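Local coordinates for FAD-binding PCMH-type domain-containing protein (Gibberella zeae, PDB 6YJO) that probably oxidises oligosaccharides with the help of a covalently bound FAD, as a fungal member of the oxygen-dependent FAD-linked oxidoreductases, at residues G174-A179 / L383-G388; L416-F421 / G455-Y460; K484-L489 / Q499-A504. All coordinates share one frame; numbering follows the deposited sequence.

Contact 1 of 3, residues G174-A179 / L383-G388; sequences GGYGFA and LIDLFG. With FAD (flavin-adenine dinucleotide), chain C.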
loop_
_atom_site.group_PDB
_atom_site.type_symbol
_atom_site.label_atom_id
_atom_site.label_comp_id
_atom_site.label_asym_id
_atom_site.label_seq_id
_atom_site.Cartn_x
_atom_site.Cartn_y
_atom_site.Cartn_z
ATOM N N GLY A 174 1.592 0.025 5.500
ATOM C CA GLY A 174 1.592 -1.421 5.410
ATOM C C GLY A 174 2.682 -1.932 4.494
ATOM O O GLY A 174 3.850 -2.020 4.886
ATOM N N GLY A 175 2.308 -2.256 3.261
ATOM C CA GLY A 175 3.252 -2.787 2.301
ATOM C C GLY A 175 3.125 -4.289 2.184
ATOM O O GLY A 175 3.766 -5.030 2.934
ATOM N N TYR A 176 2.289 -4.746 1.255
ATOM C CA TYR A 176 1.992 -6.159 1.087
ATOM C C TYR A 176 2.332 -6.598 -0.330
ATOM O O TYR A 176 2.082 -5.870 -1.296
ATOM C CB TYR A 176 0.520 -6.456 1.379
ATOM C CG TYR A 176 0.186 -7.929 1.323
ATOM C CD1 TYR A 176 -0.097 -8.552 0.111
ATOM C CD2 TYR A 176 0.162 -8.699 2.478
ATOM C CE1 TYR A 176 -0.394 -9.896 0.057
ATOM C CE2 TYR A 176 -0.134 -10.050 2.429
ATOM C CZ TYR A 176 -0.414 -10.637 1.216
ATOM O OH TYR A 176 -0.716 -11.973 1.148
ATOM N N GLY A 177 2.884 -7.799 -0.444
ATOM C CA GLY A 177 3.241 -8.343 -1.732
ATOM C C GLY A 177 3.453 -9.838 -1.646
ATOM O O GLY A 177 3.094 -10.480 -0.657
ATOM N N PHE A 178 4.065 -10.383 -2.694
ATOM C CA PHE A 178 4.245 -11.824 -2.829
ATOM C C PHE A 178 5.372 -12.377 -1.966
ATOM O O PHE A 178 5.677 -13.566 -2.073
ATOM C CB PHE A 178 4.483 -12.173 -4.303
ATOM C CG PHE A 178 3.240 -12.100 -5.148
ATOM C CD1 PHE A 178 2.050 -12.651 -4.701
ATOM C CD2 PHE A 178 3.258 -11.473 -6.384
ATOM C CE1 PHE A 178 0.907 -12.584 -5.465
ATOM C CE2 PHE A 178 2.113 -11.403 -7.160
ATOM C CZ PHE A 178 0.935 -11.961 -6.698
ATOM N N ALA A 179 5.987 -11.554 -1.120
ATOM C CA ALA A 179 6.902 -12.014 -0.084
ATOM C C ALA A 179 6.377 -11.759 1.321
ATOM O O ALA A 179 7.069 -12.084 2.292
ATOM C CB ALA A 179 8.264 -11.330 -0.244
ATOM N N LEU A 383 -8.755 -8.699 -6.585
ATOM C CA LEU A 383 -7.572 -9.403 -6.099
ATOM C C LEU A 383 -7.791 -9.767 -4.637
ATOM O O LEU A 383 -7.993 -8.880 -3.799
ATOM C CB LEU A 383 -6.313 -8.545 -6.254
ATOM C CG LEU A 383 -5.928 -8.132 -7.675
ATOM C CD1 LEU A 383 -4.622 -7.359 -7.677
ATOM C CD2 LEU A 383 -5.835 -9.347 -8.576
ATOM N N ILE A 384 -7.756 -11.064 -4.336
ATOM C CA ILE A 384 -7.943 -11.575 -2.983
ATOM C C ILE A 384 -6.636 -12.244 -2.577
ATOM O O ILE A 384 -6.366 -13.387 -2.964
ATOM C CB ILE A 384 -9.116 -12.554 -2.882
ATOM C CG1 ILE A 384 -10.274 -12.090 -3.766
ATOM C CG2 ILE A 384 -9.575 -12.679 -1.439
ATOM C CD1 ILE A 384 -11.525 -12.930 -3.613
ATOM N N ASP A 385 -5.820 -11.542 -1.798
ATOM C CA ASP A 385 -4.581 -12.112 -1.292
ATOM C C ASP A 385 -4.862 -12.989 -0.080
ATOM O O ASP A 385 -5.739 -12.688 0.732
ATOM C CB ASP A 385 -3.602 -11.005 -0.905
ATOM C CG ASP A 385 -3.096 -10.226 -2.101
ATOM O OD1 ASP A 385 -2.261 -10.768 -2.856
ATOM O OD2 ASP A 385 -3.533 -9.070 -2.286
ATOM N N LEU A 386 -4.114 -14.083 0.034
ATOM C CA LEU A 386 -4.076 -14.843 1.278
ATOM C C LEU A 386 -3.132 -14.111 2.225
ATOM O O LEU A 386 -1.913 -14.100 2.019
ATOM C CB LEU A 386 -3.645 -16.283 1.019
ATOM C CG LEU A 386 -4.519 -17.044 0.010
ATOM C CD1 LEU A 386 -4.242 -18.542 0.075
ATOM C CD2 LEU A 386 -6.007 -16.759 0.223
ATOM N N PHE A 387 -3.699 -13.496 3.261
ATOM C CA PHE A 387 -3.048 -12.441 4.028
ATOM C C PHE A 387 -2.534 -12.903 5.387
ATOM O O PHE A 387 -1.386 -12.617 5.738
ATOM C CB PHE A 387 -4.039 -11.289 4.221
ATOM C CG PHE A 387 -3.476 -10.110 4.956
ATOM C CD1 PHE A 387 -2.782 -9.123 4.279
ATOM C CD2 PHE A 387 -3.663 -9.976 6.320
ATOM C CE1 PHE A 387 -2.275 -8.028 4.951
ATOM C CE2 PHE A 387 -3.157 -8.884 6.995
ATOM C CZ PHE A 387 -2.462 -7.911 6.308
ATOM N N GLY A 388 -3.371 -13.581 6.170
ATOM C CA GLY A 388 -3.012 -13.932 7.531
ATOM C C GLY A 388 -3.063 -15.416 7.828
ATOM O O GLY A 388 -2.786 -16.244 6.957
HETATM P PA FAD C . 2.052 8.941 -2.524
HETATM O O1A FAD C . 0.840 9.509 -3.159
HETATM O O2A FAD C . 3.340 9.734 -2.803
HETATM O O5B FAD C . 1.845 8.770 -0.971
HETATM C C5B FAD C . 0.661 8.140 -0.438
HETATM C C4B FAD C . 0.459 8.587 0.985
HETATM O O4B FAD C . 1.736 8.595 1.671
HETATM C C3B FAD C . -0.107 9.996 1.135
HETATM O O3B FAD C . -0.939 10.088 2.285
HETATM C C2B FAD C . 1.160 10.838 1.279
HETATM O O2B FAD C . 0.915 12.061 1.959
HETATM C C1B FAD C . 2.023 9.905 2.124
HETATM N N9A FAD C . 3.459 10.150 2.005
HETATM C C8A FAD C . 4.245 10.021 0.888
HETATM N N7A FAD C . 5.506 10.322 1.080
HETATM C C5A FAD C . 5.555 10.678 2.424
HETATM C C6A FAD C . 6.610 11.101 3.251
HETATM N N6A FAD C . 7.872 11.249 2.840
HETATM N N1A FAD C . 6.316 11.377 4.541
HETATM C C2A FAD C . 5.058 11.231 4.961
HETATM N N3A FAD C . 3.984 10.838 4.273
HETATM C C4A FAD C . 4.301 10.577 2.997
HETATM N N1 FAD C . -0.052 -1.735 -2.234
HETATM C C2 FAD C . 0.174 -2.972 -1.699
HETATM O O2 FAD C . 0.047 -3.187 -0.489
HETATM N N3 FAD C . 0.558 -4.017 -2.525
HETATM C C4 FAD C . 0.745 -3.945 -3.892
HETATM O O4 FAD C . 1.088 -4.941 -4.526
HETATM C C4X FAD C . 0.502 -2.628 -4.448
HETATM N N5 FAD C . 0.655 -2.467 -5.732
HETATM C C5X FAD C . 0.428 -1.205 -6.259
HETATM C C6 FAD C . 0.554 -1.013 -7.630
HETATM C C7 FAD C . 0.365 0.236 -8.207
HETATM C C7M FAD C . 0.539 0.399 -9.694
HETATM C C8 FAD C . -0.033 1.315 -7.398
HETATM C C8M FAD C . -0.260 2.683 -7.981
HETATM C C9 FAD C . -0.187 1.124 -6.028
HETATM C C9A FAD C . 0.035 -0.124 -5.458
HETATM N N10 FAD C . -0.106 -0.343 -4.074
HETATM C C10 FAD C . 0.109 -1.584 -3.535
HETATM C "C1'" FAD C . -0.545 0.740 -3.184
HETATM C "C2'" FAD C . 0.594 1.488 -2.510
HETATM O "O2'" FAD C . 1.109 0.716 -1.427
HETATM C "C3'" FAD C . 0.052 2.810 -1.965
HETATM O "O3'" FAD C . -0.565 3.509 -3.041
HETATM C "C4'" FAD C . 1.107 3.718 -1.338
HETATM O "O4'" FAD C . 0.599 4.307 -0.142
HETATM C "C5'" FAD C . 1.528 4.803 -2.302
HETATM O "O5'" FAD C . 2.751 5.403 -1.835
HETATM P P FAD C . 3.502 6.468 -2.703
HETATM O O1P FAD C . 4.542 7.192 -1.844
HETATM O O2P FAD C . 3.996 5.830 -3.949
HETATM O O3P FAD C . 2.290 7.462 -3.042
#
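The loop carrying Tyr176 passes the end of strand 380-386 without pairing with it; the nearest CA atoms, of Tyr176 and Phe387, are 8.6 Å apart. This is where the FAD-binding domain of a PCMH-type flavoprotein meets its large antiparallel sheet. With CG anti to the backbone N (chi1 -175°), Tyr176 sends its ring across to the strand end and bridges the gap. Tyr176 CE1 lies 3.5 Å from Asp385 CG, the carboxylate oblique to the ring, with the two planes turned 55° apart. Asp385 OD1 is engaged by Gln276 NE2 of the neighbouring strand 273-280, which helps fix the carboxylate. On the other flank Tyr176 CE2 comes to 3.4 Å from Phe387 CD1. The two ring planes are inclined by 24° and so far displaced that they hardly cover each other, their centroids 5.2 Å apart. The Tyr176 backbone, meanwhile, reads the flavin: its N-H reaches FAD O2 at 3.2 Å, and its O accepts from FAD N3 at 2.7 Å. One residue's backbone thus pairs with two neighbouring polar groups of the pyrimidine ring. At the far tip of the side chain, Leu386 O lies at the edge of the Tyr176 ring, near its plane, 2.6 Å from Tyr176 OH.

Contact 2 of 3, residues L416-F421 / G455-Y460; sequences LLLWQF and GMYANY. With FAD (flavin-adenine dinucleotide), chain C.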
loop_
_atom_site.group_PDB
_atom_site.type_symbol
_atom_site.label_atom_id
_atom_site.label_comp_id
_atom_site.label_asym_id
_atom_site.label_seq_id
_atom_site.Cartn_x
_atom_site.Cartn_y
_atom_site.Cartn_z
ATOM N N LEU A 416 -7.757 -12.486 7.698
ATOM C CA LEU A 416 -7.259 -13.572 6.870
ATOM C C LEU A 416 -7.105 -13.205 5.404
ATOM O O LEU A 416 -6.167 -13.679 4.762
ATOM C CB LEU A 416 -8.185 -14.789 6.977
ATOM C CG LEU A 416 -7.801 -16.019 6.154
ATOM C CD1 LEU A 416 -6.484 -16.606 6.643
ATOM C CD2 LEU A 416 -8.907 -17.059 6.205
ATOM N N LEU A 417 -7.986 -12.359 4.869
ATOM C CA LEU A 417 -8.063 -12.100 3.440
ATOM C C LEU A 417 -7.941 -10.610 3.161
ATOM O O LEU A 417 -8.557 -9.791 3.847
ATOM C CB LEU A 417 -9.377 -12.628 2.865
ATOM C CG LEU A 417 -9.643 -14.120 3.073
ATOM C CD1 LEU A 417 -11.037 -14.487 2.576
ATOM C CD2 LEU A 417 -8.570 -14.966 2.386
ATOM N N LEU A 418 -7.151 -10.266 2.143
ATOM C CA LEU A 418 -6.965 -8.886 1.702
ATOM C C LEU A 418 -7.608 -8.744 0.329
ATOM O O LEU A 418 -7.016 -9.117 -0.687
ATOM C CB LEU A 418 -5.485 -8.511 1.664
ATOM C CG LEU A 418 -5.164 -7.198 0.946
ATOM C CD1 LEU A 418 -5.882 -6.031 1.618
ATOM C CD2 LEU A 418 -3.660 -6.949 0.884
ATOM N N TRP A 419 -8.820 -8.198 0.307
ATOM C CA TRP A 419 -9.526 -7.966 -0.943
ATOM C C TRP A 419 -9.136 -6.620 -1.535
ATOM O O TRP A 419 -8.945 -5.641 -0.810
ATOM C CB TRP A 419 -11.038 -7.994 -0.725
ATOM C CG TRP A 419 -11.576 -9.231 -0.073
ATOM C CD1 TRP A 419 -11.269 -9.709 1.169
ATOM C CD2 TRP A 419 -12.550 -10.130 -0.618
ATOM N NE1 TRP A 419 -11.978 -10.859 1.422
ATOM C CE2 TRP A 419 -12.773 -11.139 0.342
ATOM C CE3 TRP A 419 -13.250 -10.184 -1.827
ATOM C CZ2 TRP A 419 -13.665 -12.188 0.129
ATOM C CZ3 TRP A 419 -14.138 -11.224 -2.036
ATOM C CH2 TRP A 419 -14.336 -12.211 -1.063
ATOM N N GLN A 420 -9.023 -6.573 -2.857
ATOM C CA GLN A 420 -8.951 -5.311 -3.575
ATOM C C GLN A 420 -9.947 -5.347 -4.722
ATOM O O GLN A 420 -9.983 -6.314 -5.490
ATOM C CB GLN A 420 -7.545 -5.021 -4.108
ATOM C CG GLN A 420 -7.400 -3.595 -4.613
ATOM C CD GLN A 420 -6.065 -3.320 -5.270
ATOM O OE1 GLN A 420 -5.726 -2.168 -5.546
ATOM N NE2 GLN A 420 -5.303 -4.373 -5.534
ATOM N N PHE A 421 -10.764 -4.304 -4.821
ATOM C CA PHE A 421 -11.712 -4.138 -5.914
ATOM C C PHE A 421 -11.256 -2.944 -6.736
ATOM O O PHE A 421 -11.091 -1.847 -6.193
ATOM C CB PHE A 421 -13.133 -3.911 -5.392
ATOM C CG PHE A 421 -13.552 -4.869 -4.307
ATOM C CD1 PHE A 421 -13.090 -4.718 -3.009
ATOM C CD2 PHE A 421 -14.438 -5.898 -4.577
ATOM C CE1 PHE A 421 -13.484 -5.589 -2.008
ATOM C CE2 PHE A 421 -14.839 -6.769 -3.581
ATOM C CZ PHE A 421 -14.361 -6.613 -2.294
ATOM N N GLY A 455 -12.306 -4.901 8.213
ATOM C CA GLY A 455 -11.778 -3.568 8.030
ATOM C C GLY A 455 -11.416 -3.305 6.585
ATOM O O GLY A 455 -11.885 -4.004 5.683
ATOM N N MET A 456 -10.581 -2.294 6.357
ATOM C CA MET A 456 -10.133 -1.932 5.024
ATOM C C MET A 456 -8.656 -1.567 5.096
ATOM O O MET A 456 -8.089 -1.384 6.174
ATOM C CB MET A 456 -10.976 -0.785 4.447
ATOM C CG MET A 456 -12.451 -1.142 4.294
ATOM S SD MET A 456 -13.466 0.203 3.655
ATOM C CE MET A 456 -13.145 0.081 1.896
ATOM N N TYR A 457 -8.034 -1.462 3.928
ATOM C CA TYR A 457 -6.589 -1.331 3.807
ATOM C C TYR A 457 -6.256 0.071 3.315
ATOM O O TYR A 457 -6.705 0.478 2.238
ATOM C CB TYR A 457 -6.052 -2.394 2.850
ATOM C CG TYR A 457 -4.554 -2.395 2.656
ATOM C CD1 TYR A 457 -3.694 -2.033 3.683
ATOM C CD2 TYR A 457 -4.001 -2.772 1.440
ATOM C CE1 TYR A 457 -2.326 -2.042 3.500
ATOM C CE2 TYR A 457 -2.641 -2.786 1.250
ATOM C CZ TYR A 457 -1.806 -2.425 2.283
ATOM O OH TYR A 457 -0.442 -2.434 2.090
ATOM N N ALA A 458 -5.451 0.797 4.096
ATOM C CA ALA A 458 -5.211 2.212 3.818
ATOM C C ALA A 458 -4.492 2.417 2.488
ATOM O O ALA A 458 -4.799 3.366 1.756
ATOM C CB ALA A 458 -4.408 2.841 4.954
ATOM N N ASN A 459 -3.519 1.558 2.163
ATOM C CA ASN A 459 -2.819 1.706 0.888
ATOM C C ASN A 459 -3.731 1.449 -0.305
ATOM O O ASN A 459 -3.430 1.909 -1.411
ATOM C CB ASN A 459 -1.610 0.769 0.832
ATOM C CG ASN A 459 -0.379 1.361 1.501
ATOM O OD1 ASN A 459 -0.143 2.566 1.440
ATOM N ND2 ASN A 459 0.411 0.508 2.143
ATOM N N TYR A 460 -4.820 0.714 -0.111
ATOM C CA TYR A 460 -5.891 0.589 -1.103
ATOM C C TYR A 460 -7.086 1.450 -0.708
ATOM O O TYR A 460 -8.235 1.001 -0.733
ATOM C CB TYR A 460 -6.311 -0.872 -1.252
ATOM C CG TYR A 460 -5.250 -1.826 -1.773
ATOM C CD1 TYR A 460 -4.106 -1.367 -2.416
ATOM C CD2 TYR A 460 -5.410 -3.201 -1.634
ATOM C CE1 TYR A 460 -3.152 -2.247 -2.891
ATOM C CE2 TYR A 460 -4.469 -4.082 -2.103
ATOM C CZ TYR A 460 -3.337 -3.607 -2.732
ATOM O OH TYR A 460 -2.390 -4.501 -3.203
HETATM P PA FAD C . 2.052 8.941 -2.524
HETATM O O1A FAD C . 0.840 9.509 -3.159
HETATM O O2A FAD C . 3.340 9.734 -2.803
HETATM O O5B FAD C . 1.845 8.770 -0.971
HETATM C C5B FAD C . 0.661 8.140 -0.438
HETATM C C4B FAD C . 0.459 8.587 0.985
HETATM O O4B FAD C . 1.736 8.595 1.671
HETATM C C3B FAD C . -0.107 9.996 1.135
HETATM O O3B FAD C . -0.939 10.088 2.285
HETATM C C2B FAD C . 1.160 10.838 1.279
HETATM O O2B FAD C . 0.915 12.061 1.959
HETATM C C1B FAD C . 2.023 9.905 2.124
HETATM N N9A FAD C . 3.459 10.150 2.005
HETATM C C8A FAD C . 4.245 10.021 0.888
HETATM N N7A FAD C . 5.506 10.322 1.080
HETATM C C5A FAD C . 5.555 10.678 2.424
HETATM C C6A FAD C . 6.610 11.101 3.251
HETATM N N6A FAD C . 7.872 11.249 2.840
HETATM N N1A FAD C . 6.316 11.377 4.541
HETATM C C2A FAD C . 5.058 11.231 4.961
HETATM N N3A FAD C . 3.984 10.838 4.273
HETATM C C4A FAD C . 4.301 10.577 2.997
HETATM N N1 FAD C . -0.052 -1.735 -2.234
HETATM C C2 FAD C . 0.174 -2.972 -1.699
HETATM O O2 FAD C . 0.047 -3.187 -0.489
HETATM N N3 FAD C . 0.558 -4.017 -2.525
HETATM C C4 FAD C . 0.745 -3.945 -3.892
HETATM O O4 FAD C . 1.088 -4.941 -4.526
HETATM C C4X FAD C . 0.502 -2.628 -4.448
HETATM N N5 FAD C . 0.655 -2.467 -5.732
HETATM C C5X FAD C . 0.428 -1.205 -6.259
HETATM C C6 FAD C . 0.554 -1.013 -7.630
HETATM C C7 FAD C . 0.365 0.236 -8.207
HETATM C C7M FAD C . 0.539 0.399 -9.694
HETATM C C8 FAD C . -0.033 1.315 -7.398
HETATM C C8M FAD C . -0.260 2.683 -7.981
HETATM C C9 FAD C . -0.187 1.124 -6.028
HETATM C C9A FAD C . 0.035 -0.124 -5.458
HETATM N N10 FAD C . -0.106 -0.343 -4.074
HETATM C C10 FAD C . 0.109 -1.584 -3.535
HETATM C "C1'" FAD C . -0.545 0.740 -3.184
HETATM C "C2'" FAD C . 0.594 1.488 -2.510
HETATM O "O2'" FAD C . 1.109 0.716 -1.427
HETATM C "C3'" FAD C . 0.052 2.810 -1.965
HETATM O "O3'" FAD C . -0.565 3.509 -3.041
HETATM C "C4'" FAD C . 1.107 3.718 -1.338
HETATM O "O4'" FAD C . 0.599 4.307 -0.142
HETATM C "C5'" FAD C . 1.528 4.803 -2.302
HETATM O "O5'" FAD C . 2.751 5.403 -1.835
HETATM P P FAD C . 3.502 6.468 -2.703
HETATM O O1P FAD C . 4.542 7.192 -1.844
HETATM O O2P FAD C . 3.996 5.830 -3.949
HETATM O O3P FAD C . 2.290 7.462 -3.042
#
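Gln420 and Tyr460 form the tight half of this contact, where strand 417-423 of the large antiparallel sheet faces the FAD-binding loop of the berberine-like region. The extended Gln420 chain lays its amide flat on the phenol, the two planes 4° apart and CD 3.5 Å above the centre of the Tyr460 ring. Farther back along the chain, Gln420 CG adds a CH-pi contact, 4.0 Å from the Tyr460 centroid. Tyr104 OH bonds to Gln420 OE1 and helps hold the amide's rotation. The opposite face of Tyr460 is covered by Tyr457 CD2, offset toward the rim. Held between the two, the phenol turns its rim to the flavin, with Tyr460 CE1 3.2 Å from FAD N1.

Packing is looser beside Leu418. Its CD1 touches Tyr457 CD2 at 3.8 Å, while Leu418 CD2 stands 4.2 Å from Tyr460 CE2; both are purely apolar. Even this side is buried, and just beyond it a classic beta bulge sets Leu416 and Leu417 against Thr352.

Tyr457 has the polar task. Gly175 N and Asn459 ND2 both donate to its OH, which probably helps direct the hydroxyl proton to FAD O2, 2.7 Å from Tyr457 OH. The bond from Asn459 ND2 to Tyr457 OH is nearly straight (174°), spans 3.1 Å and lies in the amide plane.

Contact 3 of 3, residues K484-L489 / Q499-A504; sequences KLKAEL and QGIRPA. With NAG (2-acetamido-2-deoxy-beta-D-glucopyranose), chain B.
Lys486 and Ala487, on the last helix of the chain (479-489), take up the C-terminal tail, which returns in extended form after the intervening loop to lie along the helix within the berberine-like region.

Lys486 does most of the work. With CG anti to the backbone N and a bend at chi2 (81°), its methylene chain runs beside Pro503, both side chains heading the same way. Lys486 CB rests on Ile501 CG2 at 3.8 Å, and Lys486 CG packs against Pro503 CB at the same distance. Farther out, Lys486 CE passes 3.3 Å from Ile501 O. The ammonium group is well satisfied in this buried place: NZ makes salt bridges to Asp490 and Asp493 and a hydrogen bond to Ser223 O, an environment that should favour the charged form.

Next comes Ala487, which with Pro503 supplies the nearest CA atoms across the two segments, 4.5 Å apart. Ala487 CA is 4.0 Å from Pro503 CB, and the small CB of Ala487 meets Ala504 O at 3.6 Å. A backbone bond between Ala504 and Lys483 ties the tail to the preceding turn.

The end of the helix meets the glycan: the backbone O of Glu488 receives only a weak bond from NAG O6, and Leu489 CD2 lies 3.4 Å from NAG C6.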
loop_
_atom_site.group_PDB
_atom_site.type_symbol
_atom_site.label_atom_id
_atom_site.label_comp_id
_atom_site.label_asym_id
_atom_site.label_seq_id
_atom_site.Cartn_x
_atom_site.Cartn_y
_atom_site.Cartn_z
ATOM N N LYS A 484 -5.170 10.761 19.882
ATOM C CA LYS A 484 -4.480 11.367 21.016
ATOM C C LYS A 484 -3.096 11.846 20.607
ATOM O O LYS A 484 -2.661 12.936 20.998
ATOM C CB LYS A 484 -4.377 10.368 22.168
ATOM C CG LYS A 484 -3.895 10.983 23.472
ATOM C CD LYS A 484 -3.824 9.957 24.593
ATOM C CE LYS A 484 -2.519 9.180 24.578
ATOM N NZ LYS A 484 -1.341 10.049 24.849
ATOM N N LEU A 485 -2.397 11.046 19.798
ATOM C CA LEU A 485 -1.048 11.400 19.369
ATOM C C LEU A 485 -1.061 12.502 18.317
ATOM O O LEU A 485 -0.138 13.322 18.270
ATOM C CB LEU A 485 -0.347 10.155 18.831
ATOM C CG LEU A 485 1.089 10.297 18.337
ATOM C CD1 LEU A 485 1.983 10.901 19.406
ATOM C CD2 LEU A 485 1.599 8.930 17.916
ATOM N N LYS A 486 -2.085 12.532 17.464
ATOM C CA LYS A 486 -2.198 13.608 16.485
ATOM C C LYS A 486 -2.313 14.965 17.172
ATOM O O LYS A 486 -1.734 15.956 16.710
ATOM C CB LYS A 486 -3.401 13.346 15.575
ATOM C CG LYS A 486 -3.712 14.448 14.572
ATOM C CD LYS A 486 -2.840 14.385 13.328
ATOM C CE LYS A 486 -3.179 15.531 12.382
ATOM N NZ LYS A 486 -2.422 15.492 11.102
ATOM N N ALA A 487 -3.047 15.027 18.286
ATOM C CA ALA A 487 -3.185 16.287 19.010
ATOM C C ALA A 487 -1.862 16.709 19.639
ATOM O O ALA A 487 -1.554 17.906 19.699
ATOM C CB ALA A 487 -4.276 16.163 20.073
ATOM N N GLU A 488 -1.074 15.742 20.120
ATOM C CA GLU A 488 0.256 16.049 20.635
ATOM C C GLU A 488 1.106 16.745 19.580
ATOM O O GLU A 488 1.685 17.810 19.826
ATOM C CB GLU A 488 0.955 14.768 21.083
ATOM C CG GLU A 488 0.979 14.507 22.571
ATOM C CD GLU A 488 2.170 13.643 22.970
ATOM O OE1 GLU A 488 3.303 14.173 23.028
ATOM O OE2 GLU A 488 1.983 12.427 23.197
ATOM N N LEU A 489 1.184 16.153 18.389
ATOM C CA LEU A 489 2.218 16.465 17.412
ATOM C C LEU A 489 1.757 17.413 16.316
ATOM O O LEU A 489 2.513 18.306 15.927
ATOM C CB LEU A 489 2.732 15.165 16.785
ATOM C CG LEU A 489 3.241 14.147 17.815
ATOM C CD1 LEU A 489 3.667 12.844 17.152
ATOM C CD2 LEU A 489 4.382 14.736 18.637
ATOM N N GLN A 499 -8.791 11.562 4.407
ATOM C CA GLN A 499 -8.983 10.446 5.327
ATOM C C GLN A 499 -7.881 10.383 6.378
ATOM O O GLN A 499 -7.550 9.306 6.880
ATOM C CB GLN A 499 -9.076 9.139 4.546
ATOM C CG GLN A 499 -10.389 9.025 3.794
ATOM C CD GLN A 499 -10.399 7.940 2.732
ATOM O OE1 GLN A 499 -9.548 7.050 2.720
ATOM N NE2 GLN A 499 -11.370 8.014 1.828
ATOM N N GLY A 500 -7.331 11.541 6.742
ATOM C CA GLY A 500 -6.260 11.580 7.712
ATOM C C GLY A 500 -6.770 11.513 9.137
ATOM O O GLY A 500 -7.954 11.703 9.415
ATOM N N ILE A 501 -5.853 11.215 10.056
ATOM C CA ILE A 501 -6.198 11.215 11.471
ATOM C C ILE A 501 -6.505 12.641 11.912
ATOM O O ILE A 501 -5.691 13.556 11.731
ATOM C CB ILE A 501 -5.061 10.609 12.306
ATOM C CG1 ILE A 501 -4.718 9.194 11.821
ATOM C CG2 ILE A 501 -5.431 10.608 13.788
ATOM C CD1 ILE A 501 -5.897 8.246 11.745
ATOM N N ARG A 502 -7.682 12.834 12.500
ATOM C CA ARG A 502 -8.103 14.137 13.002
ATOM C C ARG A 502 -7.697 14.284 14.463
ATOM O O ARG A 502 -7.929 13.363 15.255
ATOM C CB ARG A 502 -9.611 14.297 12.871
ATOM C CG ARG A 502 -10.121 14.150 11.445
ATOM C CD ARG A 502 -9.771 15.371 10.605
ATOM N NE ARG A 502 -10.399 15.330 9.281
ATOM C CZ ARG A 502 -9.746 15.260 8.122
ATOM N NH1 ARG A 502 -8.418 15.228 8.079
ATOM N NH2 ARG A 502 -10.435 15.230 6.986
ATOM N N PRO A 503 -7.100 15.406 14.866
ATOM C CA PRO A 503 -6.687 15.546 16.267
ATOM C C PRO A 503 -7.877 15.503 17.209
ATOM O O PRO A 503 -8.976 15.957 16.883
ATOM C CB PRO A 503 -6.002 16.917 16.304
ATOM C CG PRO A 503 -6.597 17.672 15.158
ATOM C CD PRO A 503 -6.832 16.628 14.089
ATOM N N ALA A 504 -7.646 14.938 18.390
ATOM C CA ALA A 504 -8.663 14.959 19.429
ATOM C C ALA A 504 -8.801 16.374 19.981
ATOM O O ALA A 504 -7.803 17.032 20.295
ATOM C CB ALA A 504 -8.307 13.970 20.537
HETATM C C1 NAG B . 8.084 20.245 18.056
HETATM C C2 NAG B . 8.905 20.752 19.237
HETATM C C3 NAG B . 9.391 19.585 20.097
HETATM C C4 NAG B . 8.246 18.648 20.465
HETATM C C5 NAG B . 7.452 18.260 19.222
HETATM C C6 NAG B . 6.213 17.459 19.544
HETATM C C7 NAG B . 10.346 22.740 19.288
HETATM C C8 NAG B . 11.539 23.422 18.688
HETATM N N2 NAG B . 10.031 21.546 18.772
HETATM O O3 NAG B . 9.989 20.104 21.281
HETATM O O4 NAG B . 8.783 17.446 21.005
HETATM O O5 NAG B . 7.017 19.435 18.526
HETATM O O6 NAG B . 5.137 18.305 19.927
HETATM O O7 NAG B . 9.695 23.247 20.196
#

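Contacts 1 and 2 belong to one buried site, their centres about 9 Å apart; contact 3 lies nearer the surface, its centre about 28 Å from that of contact 1 and 23 Å from that of contact 2. The first two share the sheet: strands 380-386 and 417-423 are antiparallel neighbours, where Leu383 O and Gln420 N, 2.7 Å apart, probably hydrogen-bond. Both also reach FAD O2, contact 1 through a backbone N-H and contact 2 through a phenol; in both, aromatic side chains pack beside the polar contacts to the flavin. Contacts 2 and 3 both draw on the berberine-like region, but 484-489/499-504 joins helix to tail by aliphatic packing that uses the methylene chain of Lys486, with a glycan at the helix end.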